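Local atomic coordinates of light Chain (Clostridium botulinum, PDB entry 6BVD), a protein that probably cleaves a neuronal SNARE protein, acting as the zinc-dependent protease domain of the mosaic botulinum neurotoxin type HA. Residues 296-301 against 334-339; 114-119 against 321-326; 238-243 against 346-351. All coordinates share one frame; numbering follows the deposited sequence. Where two conformers were deposited one is given.

In the fold
The three contacts run from the edge of the protease towards its zinc site. Interaction 1 lies farthest out, its centre about 28 Å from the chain's centre; interaction 2 is at about 19 Å and interaction 3 at about 13 Å. Interaction 2 touches both others: Phe326 CZ comes within 3.4 Å of Ala298 N, and Ala116 CB lies 3.7 Å from Tyr238 CE2. Interactions 1 and 3 do not touch; segment 334-339 runs into the start of helix 338-348, and segment 346-351 covers its end. Segment 238-243 follows the helix that supplies His228 and His232 to the zinc ion, an acetate there is hydrogen-bonded to His232, and the Tyr349 side chain is about 11 Å from the metal.

Interaction 1 of 3, residues 296-301 against 334-339; sequences RIASRL and YSVDLN
Tyr334, which packs against Leu301 and Ala298, has its backbone N held by Asn302 OD1, the side chain just beyond the last turn of helix 280-301, so the start of strand 334-335 is tied to the helix end. Leu301 then meets the tyrosine from one side: its methyl CD2 sits over a face of the ring, 3.8 Å from the centroid and only 15° off the normal, a CH-pi contact. Branch carbon CG follows, 3.7 Å from Tyr334 CD2. With CG anti to the backbone N (chi1 -174°), CG and the single methyl CD2 are set against the ring. Lys317 and Glu321 of helix 313-323 also pack on Tyr334, a broad residue suited to filling the gap between two helices.

One turn earlier, Ala298 lets the backbones come close. Its CB lies 4.0 Å from Ser335 CA, and the two CA atoms are 5.3 Å apart, a spacing that suits a small residue. Val336 CG2 reaches the same methyl at 4.5 Å, while Leu291 and Lys295 border the valine. Beyond it, Asp337 OD1 accepts from Lys340 N and, weakly, from Asn339 N. Strands 327-328 and 334-335 form a small antiparallel hairpin packed against the C-terminal end of helix 280-301, and its second strand leads to helix 338-348, N-capped by Asp337.

Interaction 2 of 3, residues 114-119 against 321-326; sequences KNAIPY and EWKYQF
Lys323 NZ donates to Ile117 O over 2.8 Å, and this bond joins the two segments. The ammonium approaches from above the carbonyl plane, 44° out of it. Two further acceptors share the same nitrogen: Leu237 O, and Tyr324 OH at 3.3 Å. A buried lysine is thus met by three oxygens. The side chain is fully extended, with CG anti to the backbone N (chi1 178°), and this carries the charge across the gap between the segments. Its methylenes do apolar work on the way: CE passes 4.2 Å from Ala116 CB, and CD lies over one face of the Tyr324 ring.

Leu237 is the last residue of helix 222-237, which bears the zinc ligands His228 and His232. A positive charge beside a carbonyl at the C-terminal end of that helix is probably favourable electrostatically, and the hydrogen bond from Lys323 NZ to Leu237 O links helix 313-323 to the HExxH zinc-binding helix of this protease family.

The phenol of Tyr324 is also bonded to Gly188 O, and the oxygen rests 3.9 Å from Tyr119 CB. The two tyrosine rings meet more loosely, with Tyr119 CD1 and Tyr324 CE2 4.4 Å apart.

Farther out, turns and outside bonds hold the two segments in place. Ala116 is the centre of an inverse gamma turn that follows helix 104-115, next to which Ile117 O is offered to Lys323 NZ. Tyr320 OH bonds to Pro118 O, while the backbone of Tyr119 pairs with Phe189. Helix 313-323 ends in a Schellman motif in which Gln325 has positive phi and Phe326 N bonds to Glu321 O. Gln325 NE2 then donates nearly straight (171°) to a lone pair of Trp322 O, in the carbonyl plane, at 2.8 Å.

Interaction 3 of 3, residues 238-243 against 346-351; sequences YGTYIT and KKIYSF. With ACT (acetate ion), chain F.
The Tyr238 ring carries Ile348 CD1 over one face, 4.0 Å from the centroid, with a water in plane at its edge. Tyr349 has a second water in plane at its edge and stacks on His235. An acetate ion, probably from the crystallisation liquor, lays its methyl over a face of Tyr241. Ile348 CG1 is anti to the carbonyl carbon (chi1 -65°) and the arm runs on extended, putting CD1 over the Tyr238 ring.

Glu112 takes both polar ends, OE1 for Tyr238 OH and OE2 in a salt bridge with Lys347 NZ. The lysine, bent at chi3 (80°), adds a weak 3.3 Å bond from NZ to Tyr238 OH; alongside it, the first water accepts from NZ and donates to OH.

Gly239 takes up the positive phi of the Schellman motif ending zinc-binding helix 222-237, a shape glycine adopts readily. Thr240 and Tyr349 come from opposite directions, their hydroxyl oxygens OG1 and OH 3.1 Å apart, and His235 O also lies within reach of OG1. The second water donates to Thr240 O and the acetate and accepts from Tyr349 OH. The acetate also accepts from Ile242 N at 3.0 Å (163°) and is hydrogen-bonded to ND1 of His232, a zinc ligand, and of His235.

Interaction 1 of 3, residues 296-301 against 334-339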
# COMPACT_ATOMS: atom_id res chain seq x y z
N ARG A 296 -27.92 -18.02 -28.52
CA ARG A 296 -29.20 -18.17 -27.85
C ARG A 296 -29.50 -16.95 -26.97
O ARG A 296 -30.65 -16.52 -26.92
CB ARG A 296 -29.24 -19.43 -26.99
CG ARG A 296 -29.20 -20.70 -27.81
CD ARG A 296 -29.29 -21.94 -26.94
NE ARG A 296 -29.18 -23.19 -27.70
CZ ARG A 296 -29.11 -24.41 -27.15
NH1 ARG A 296 -29.17 -24.56 -25.83
NH2 ARG A 296 -29.00 -25.48 -27.92
N ILE A 297 -28.49 -16.40 -26.31
CA ILE A 297 -28.73 -15.22 -25.44
C ILE A 297 -29.09 -13.99 -26.29
O ILE A 297 -29.98 -13.25 -25.92
CB ILE A 297 -27.56 -14.96 -24.51
CG1 ILE A 297 -27.50 -16.10 -23.48
CG2 ILE A 297 -27.61 -13.57 -23.78
CD1 ILE A 297 -26.28 -16.06 -22.60
N ALA A 298 -28.47 -13.84 -27.46
CA ALA A 298 -28.81 -12.72 -28.36
C ALA A 298 -30.27 -12.79 -28.79
O ALA A 298 -30.97 -11.77 -28.84
CB ALA A 298 -27.90 -12.70 -29.59
N SER A 299 -30.71 -14.00 -29.13
CA SER A 299 -32.08 -14.28 -29.56
C SER A 299 -33.10 -13.98 -28.45
O SER A 299 -34.18 -13.44 -28.71
CB SER A 299 -32.18 -15.74 -30.01
OG SER A 299 -33.44 -16.00 -30.59
N ARG A 300 -32.76 -14.37 -27.24
CA ARG A 300 -33.61 -14.17 -26.08
C ARG A 300 -33.68 -12.68 -25.69
O ARG A 300 -34.72 -12.19 -25.27
CB ARG A 300 -33.09 -15.04 -24.93
CG ARG A 300 -33.77 -14.81 -23.62
CD ARG A 300 -32.96 -15.34 -22.48
NE ARG A 300 -33.14 -16.77 -22.32
CZ ARG A 300 -33.86 -17.35 -21.37
NH1 ARG A 300 -34.51 -16.62 -20.46
NH2 ARG A 300 -33.93 -18.66 -21.33
N LEU A 301 -32.58 -11.96 -25.88
CA LEU A 301 -32.53 -10.54 -25.57
C LEU A 301 -33.45 -9.74 -26.51
O LEU A 301 -33.95 -8.67 -26.15
CB LEU A 301 -31.06 -10.02 -25.66
CG LEU A 301 -30.76 -8.59 -25.23
CD1 LEU A 301 -31.09 -8.43 -23.72
CD2 LEU A 301 -29.27 -8.26 -25.48
N TYR A 334 -30.50 -7.61 -31.96
CA TYR A 334 -29.21 -8.11 -31.48
C TYR A 334 -28.82 -9.40 -32.20
O TYR A 334 -29.66 -10.25 -32.49
CB TYR A 334 -29.23 -8.34 -29.96
CG TYR A 334 -29.53 -7.09 -29.15
CD1 TYR A 334 -28.56 -6.10 -28.97
CD2 TYR A 334 -30.77 -6.91 -28.54
CE1 TYR A 334 -28.83 -4.94 -28.24
CE2 TYR A 334 -31.05 -5.74 -27.80
CZ TYR A 334 -30.08 -4.77 -27.65
OH TYR A 334 -30.35 -3.62 -26.92
N SER A 335 -27.53 -9.57 -32.48
CA SER A 335 -27.06 -10.85 -33.01
C SER A 335 -25.59 -11.06 -32.69
O SER A 335 -24.93 -10.13 -32.24
CB SER A 335 -27.27 -10.92 -34.52
OG SER A 335 -26.44 -9.98 -35.19
N VAL A 336 -25.06 -12.25 -32.94
CA VAL A 336 -23.63 -12.46 -32.73
C VAL A 336 -22.85 -12.08 -33.99
O VAL A 336 -23.17 -12.50 -35.10
CB VAL A 336 -23.33 -13.91 -32.31
CG1 VAL A 336 -21.81 -14.21 -32.36
CG2 VAL A 336 -23.89 -14.18 -30.92
N ASP A 337 -21.87 -11.19 -33.80
CA ASP A 337 -20.85 -10.88 -34.81
C ASP A 337 -19.64 -11.79 -34.59
O ASP A 337 -19.06 -11.77 -33.50
CB ASP A 337 -20.45 -9.40 -34.72
CG ASP A 337 -19.27 -9.05 -35.62
OD1 ASP A 337 -18.15 -9.51 -35.36
OD2 ASP A 337 -19.47 -8.29 -36.58
N LEU A 338 -19.28 -12.60 -35.58
CA LEU A 338 -18.26 -13.64 -35.36
C LEU A 338 -16.89 -13.07 -35.00
O LEU A 338 -16.16 -13.67 -34.21
CB LEU A 338 -18.13 -14.53 -36.60
CG LEU A 338 -19.31 -15.49 -36.84
CD1 LEU A 338 -19.01 -16.46 -37.98
CD2 LEU A 338 -19.67 -16.25 -35.57
N ASN A 339 -16.55 -11.91 -35.53
CA ASN A 339 -15.26 -11.29 -35.26
C ASN A 339 -15.21 -10.73 -33.83
O ASN A 339 -14.20 -10.87 -33.13
CB ASN A 339 -14.97 -10.19 -36.27
CG ASN A 339 -14.64 -10.74 -37.64
OD1 ASN A 339 -14.01 -11.80 -37.76
ND2 ASN A 339 -15.08 -10.04 -38.68

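Interaction 2 of 3, residues 114-119 against 321-326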
# COMPACT_ATOMS: atom_id res chain seq x y z
N LYS A 114 -16.04 -6.96 -11.56
CA LYS A 114 -17.06 -5.97 -11.18
C LYS A 114 -18.15 -5.87 -12.22
O LYS A 114 -19.33 -5.83 -11.89
CB LYS A 114 -16.40 -4.61 -10.97
CG LYS A 114 -17.40 -3.42 -10.92
CD LYS A 114 -16.60 -2.09 -10.82
CE LYS A 114 -17.52 -0.87 -10.95
NZ LYS A 114 -16.73 0.42 -10.87
N ASN A 115 -17.75 -5.87 -13.48
CA ASN A 115 -18.65 -5.53 -14.60
C ASN A 115 -19.36 -6.69 -15.30
O ASN A 115 -20.34 -6.43 -16.01
CB ASN A 115 -17.88 -4.73 -15.66
CG ASN A 115 -17.46 -3.35 -15.15
OD1 ASN A 115 -18.16 -2.75 -14.33
ND2 ASN A 115 -16.33 -2.84 -15.65
N ALA A 116 -18.88 -7.92 -15.15
CA ALA A 116 -19.51 -9.06 -15.88
C ALA A 116 -20.70 -9.60 -15.10
O ALA A 116 -20.73 -10.76 -14.70
CB ALA A 116 -18.52 -10.19 -16.16
N ILE A 117 -21.71 -8.78 -14.92
CA ILE A 117 -22.87 -9.24 -14.15
C ILE A 117 -23.64 -10.42 -14.83
O ILE A 117 -23.72 -10.51 -16.05
CB ILE A 117 -23.82 -8.08 -13.91
CG1 ILE A 117 -24.45 -7.67 -15.23
CG2 ILE A 117 -23.08 -6.86 -13.24
CD1 ILE A 117 -25.69 -6.80 -15.04
N PRO A 118 -24.21 -11.33 -14.05
CA PRO A 118 -24.97 -12.43 -14.68
C PRO A 118 -26.18 -11.97 -15.51
O PRO A 118 -26.75 -10.93 -15.21
CB PRO A 118 -25.45 -13.25 -13.48
CG PRO A 118 -24.49 -12.95 -12.43
CD PRO A 118 -24.08 -11.52 -12.60
N TYR A 119 -26.54 -12.71 -16.56
CA TYR A 119 -27.76 -12.43 -17.31
C TYR A 119 -28.95 -12.66 -16.38
O TYR A 119 -28.93 -13.60 -15.59
CB TYR A 119 -27.89 -13.32 -18.55
CG TYR A 119 -29.08 -12.97 -19.44
CD1 TYR A 119 -28.98 -11.97 -20.38
CD2 TYR A 119 -30.34 -13.57 -19.25
CE1 TYR A 119 -30.06 -11.62 -21.18
CE2 TYR A 119 -31.42 -13.20 -20.03
CZ TYR A 119 -31.28 -12.23 -21.00
OH TYR A 119 -32.34 -11.88 -21.80
N GLU A 321 -25.58 -6.05 -24.22
CA GLU A 321 -25.06 -5.80 -25.56
C GLU A 321 -23.54 -5.66 -25.49
O GLU A 321 -22.82 -6.26 -26.29
CB GLU A 321 -25.66 -4.54 -26.18
CG GLU A 321 -25.00 -4.19 -27.53
CD GLU A 321 -25.46 -2.82 -28.07
OE1 GLU A 321 -26.22 -2.13 -27.37
OE2 GLU A 321 -25.02 -2.44 -29.18
N TRP A 322 -23.07 -4.90 -24.50
CA TRP A 322 -21.64 -4.72 -24.25
C TRP A 322 -20.94 -5.99 -23.73
O TRP A 322 -19.86 -6.36 -24.23
CB TRP A 322 -21.40 -3.59 -23.27
CG TRP A 322 -19.96 -3.46 -22.99
CD1 TRP A 322 -19.32 -3.85 -21.86
CD2 TRP A 322 -18.97 -2.83 -23.82
NE1 TRP A 322 -17.99 -3.53 -21.94
CE2 TRP A 322 -17.75 -2.89 -23.13
CE3 TRP A 322 -19.00 -2.21 -25.08
CZ2 TRP A 322 -16.55 -2.37 -23.65
CZ3 TRP A 322 -17.82 -1.68 -25.60
CH2 TRP A 322 -16.61 -1.77 -24.89
N LYS A 323 -21.53 -6.63 -22.70
CA LYS A 323 -20.96 -7.82 -22.07
C LYS A 323 -20.70 -8.93 -23.08
O LYS A 323 -19.62 -9.52 -23.08
CB LYS A 323 -21.89 -8.36 -20.98
CG LYS A 323 -21.36 -9.64 -20.32
CD LYS A 323 -22.36 -10.25 -19.32
CE LYS A 323 -21.72 -11.43 -18.59
NZ LYS A 323 -22.62 -12.36 -17.87
N TYR A 324 -21.69 -9.22 -23.92
CA TYR A 324 -21.56 -10.33 -24.85
C TYR A 324 -21.06 -9.88 -26.21
O TYR A 324 -20.96 -10.68 -27.12
CB TYR A 324 -22.89 -11.07 -25.01
CG TYR A 324 -23.31 -11.73 -23.74
CD1 TYR A 324 -22.66 -12.89 -23.30
CD2 TYR A 324 -24.38 -11.25 -22.99
CE1 TYR A 324 -23.02 -13.51 -22.15
CE2 TYR A 324 -24.77 -11.89 -21.81
CZ TYR A 324 -24.08 -13.02 -21.41
OH TYR A 324 -24.41 -13.67 -20.27
N GLN A 325 -20.76 -8.58 -26.33
CA GLN A 325 -20.24 -7.99 -27.56
C GLN A 325 -21.10 -8.28 -28.76
O GLN A 325 -20.61 -8.60 -29.86
CB GLN A 325 -18.83 -8.49 -27.82
CG GLN A 325 -17.85 -7.97 -26.80
CD GLN A 325 -17.51 -6.50 -27.03
OE1 GLN A 325 -16.78 -6.18 -27.97
NE2 GLN A 325 -18.00 -5.62 -26.15
N PHE A 326 -22.40 -8.17 -28.54
CA PHE A 326 -23.36 -8.36 -29.60
C PHE A 326 -23.34 -7.23 -30.60
O PHE A 326 -23.11 -6.06 -30.23
CB PHE A 326 -24.78 -8.45 -29.00
CG PHE A 326 -25.07 -9.72 -28.23
CD1 PHE A 326 -24.44 -10.92 -28.55
CD2 PHE A 326 -26.00 -9.70 -27.17
CE1 PHE A 326 -24.74 -12.09 -27.82
CE2 PHE A 326 -26.32 -10.85 -26.46
CZ PHE A 326 -25.69 -12.06 -26.76

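Interaction 3 of 3, residues 238-243 against 346-351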
# COMPACT_ATOMS: atom_id res chain seq x y z
N TYR A 238 -19.18 -15.24 -17.05
CA TYR A 238 -19.41 -15.28 -18.49
C TYR A 238 -20.13 -16.57 -18.95
O TYR A 238 -20.39 -16.76 -20.14
CB TYR A 238 -18.07 -15.10 -19.25
CG TYR A 238 -17.71 -13.65 -19.45
CD1 TYR A 238 -18.31 -12.88 -20.46
CD2 TYR A 238 -16.76 -13.02 -18.64
CE1 TYR A 238 -17.95 -11.51 -20.65
CE2 TYR A 238 -16.42 -11.68 -18.81
CZ TYR A 238 -17.00 -10.93 -19.83
OH TYR A 238 -16.61 -9.60 -19.98
N GLY A 239 -20.46 -17.46 -18.00
CA GLY A 239 -21.22 -18.66 -18.32
C GLY A 239 -20.42 -19.69 -19.15
O GLY A 239 -21.02 -20.51 -19.87
N THR A 240 -19.08 -19.63 -19.06
CA THR A 240 -18.20 -20.58 -19.79
C THR A 240 -17.60 -21.62 -18.86
O THR A 240 -16.72 -22.40 -19.26
CB THR A 240 -16.99 -19.85 -20.47
OG1 THR A 240 -16.09 -19.42 -19.46
CG2 THR A 240 -17.44 -18.60 -21.28
N TYR A 241 -18.07 -21.65 -17.62
CA TYR A 241 -17.53 -22.54 -16.59
C TYR A 241 -17.72 -24.02 -16.94
O TYR A 241 -18.80 -24.44 -17.35
CB TYR A 241 -18.17 -22.20 -15.25
CG TYR A 241 -17.61 -22.82 -13.98
CD1 TYR A 241 -16.76 -22.09 -13.16
CD2 TYR A 241 -17.99 -24.10 -13.57
CE1 TYR A 241 -16.27 -22.62 -11.98
CE2 TYR A 241 -17.52 -24.64 -12.40
CZ TYR A 241 -16.66 -23.90 -11.61
OH TYR A 241 -16.16 -24.42 -10.44
N ILE A 242 -16.65 -24.81 -16.80
CA ILE A 242 -16.80 -26.26 -17.01
C ILE A 242 -16.27 -27.12 -15.85
O ILE A 242 -15.38 -26.72 -15.11
CB ILE A 242 -16.14 -26.74 -18.34
CG1 ILE A 242 -14.65 -26.34 -18.43
CG2 ILE A 242 -16.86 -26.15 -19.51
CD1 ILE A 242 -13.91 -27.00 -19.65
N THR A 243 -16.87 -28.32 -15.71
CA THR A 243 -16.39 -29.32 -14.79
C THR A 243 -15.90 -30.61 -15.51
O THR A 243 -15.18 -31.40 -14.91
CB THR A 243 -17.50 -29.74 -13.81
OG1 THR A 243 -18.60 -30.23 -14.57
CG2 THR A 243 -17.96 -28.54 -12.93
N LYS A 346 -11.20 -14.58 -26.74
CA LYS A 346 -9.77 -14.45 -26.52
C LYS A 346 -9.53 -13.67 -25.24
O LYS A 346 -8.67 -14.06 -24.44
CB LYS A 346 -9.12 -13.77 -27.73
CG LYS A 346 -7.63 -13.54 -27.64
CD LYS A 346 -7.16 -12.81 -28.90
CE LYS A 346 -5.66 -12.56 -28.90
NZ LYS A 346 -5.24 -12.05 -30.25
N LYS A 347 -10.31 -12.63 -25.02
CA LYS A 347 -10.20 -11.82 -23.83
C LYS A 347 -10.51 -12.60 -22.57
O LYS A 347 -9.76 -12.53 -21.63
CB LYS A 347 -11.13 -10.61 -23.92
CG LYS A 347 -11.10 -9.70 -22.72
CD LYS A 347 -12.13 -8.59 -22.74
CE LYS A 347 -13.50 -9.09 -22.32
NZ LYS A 347 -14.47 -8.02 -22.00
N ILE A 348 -11.56 -13.39 -22.58
CA ILE A 348 -11.91 -14.15 -21.42
C ILE A 348 -10.77 -15.08 -21.06
O ILE A 348 -10.46 -15.23 -19.93
CB ILE A 348 -13.19 -14.95 -21.65
CG1 ILE A 348 -14.37 -14.03 -21.86
CG2 ILE A 348 -13.45 -15.89 -20.51
CD1 ILE A 348 -15.62 -14.71 -22.31
N TYR A 349 -10.15 -15.70 -22.04
CA TYR A 349 -9.11 -16.65 -21.80
C TYR A 349 -7.72 -16.07 -21.77
O TYR A 349 -6.78 -16.78 -21.71
CB TYR A 349 -9.22 -17.89 -22.69
CG TYR A 349 -10.38 -18.70 -22.21
CD1 TYR A 349 -10.24 -19.58 -21.16
CD2 TYR A 349 -11.63 -18.50 -22.75
CE1 TYR A 349 -11.31 -20.29 -20.69
CE2 TYR A 349 -12.71 -19.20 -22.28
CZ TYR A 349 -12.54 -20.09 -21.26
OH TYR A 349 -13.62 -20.78 -20.80
N SER A 350 -7.62 -14.77 -21.91
CA SER A 350 -6.38 -14.05 -21.71
C SER A 350 -5.90 -14.02 -20.27
O SER A 350 -4.75 -13.86 -20.00
CB SER A 350 -6.44 -12.67 -22.31
OG SER A 350 -7.13 -11.79 -21.50
N PHE A 351 -6.81 -14.10 -19.33
CA PHE A 351 -6.46 -14.08 -17.93
C PHE A 351 -5.94 -15.45 -17.45
O PHE A 351 -6.72 -16.38 -17.33
CB PHE A 351 -7.67 -13.67 -17.11
CG PHE A 351 -8.19 -12.31 -17.49
CD1 PHE A 351 -7.60 -11.19 -16.96
CD2 PHE A 351 -9.25 -12.17 -18.37
CE1 PHE A 351 -8.08 -9.89 -17.30
CE2 PHE A 351 -9.74 -10.91 -18.71
CZ PHE A 351 -9.15 -9.76 -18.17
C ACT F . -13.60 -23.09 -15.06
O ACT F . -14.29 -23.17 -16.09
OXT ACT F . -12.79 -22.15 -14.91
CH3 ACT F . -13.74 -24.13 -13.98
O HOH W 1 -17.28 -7.93 -22.41
O HOH W 2 -14.11 -22.69 -18.75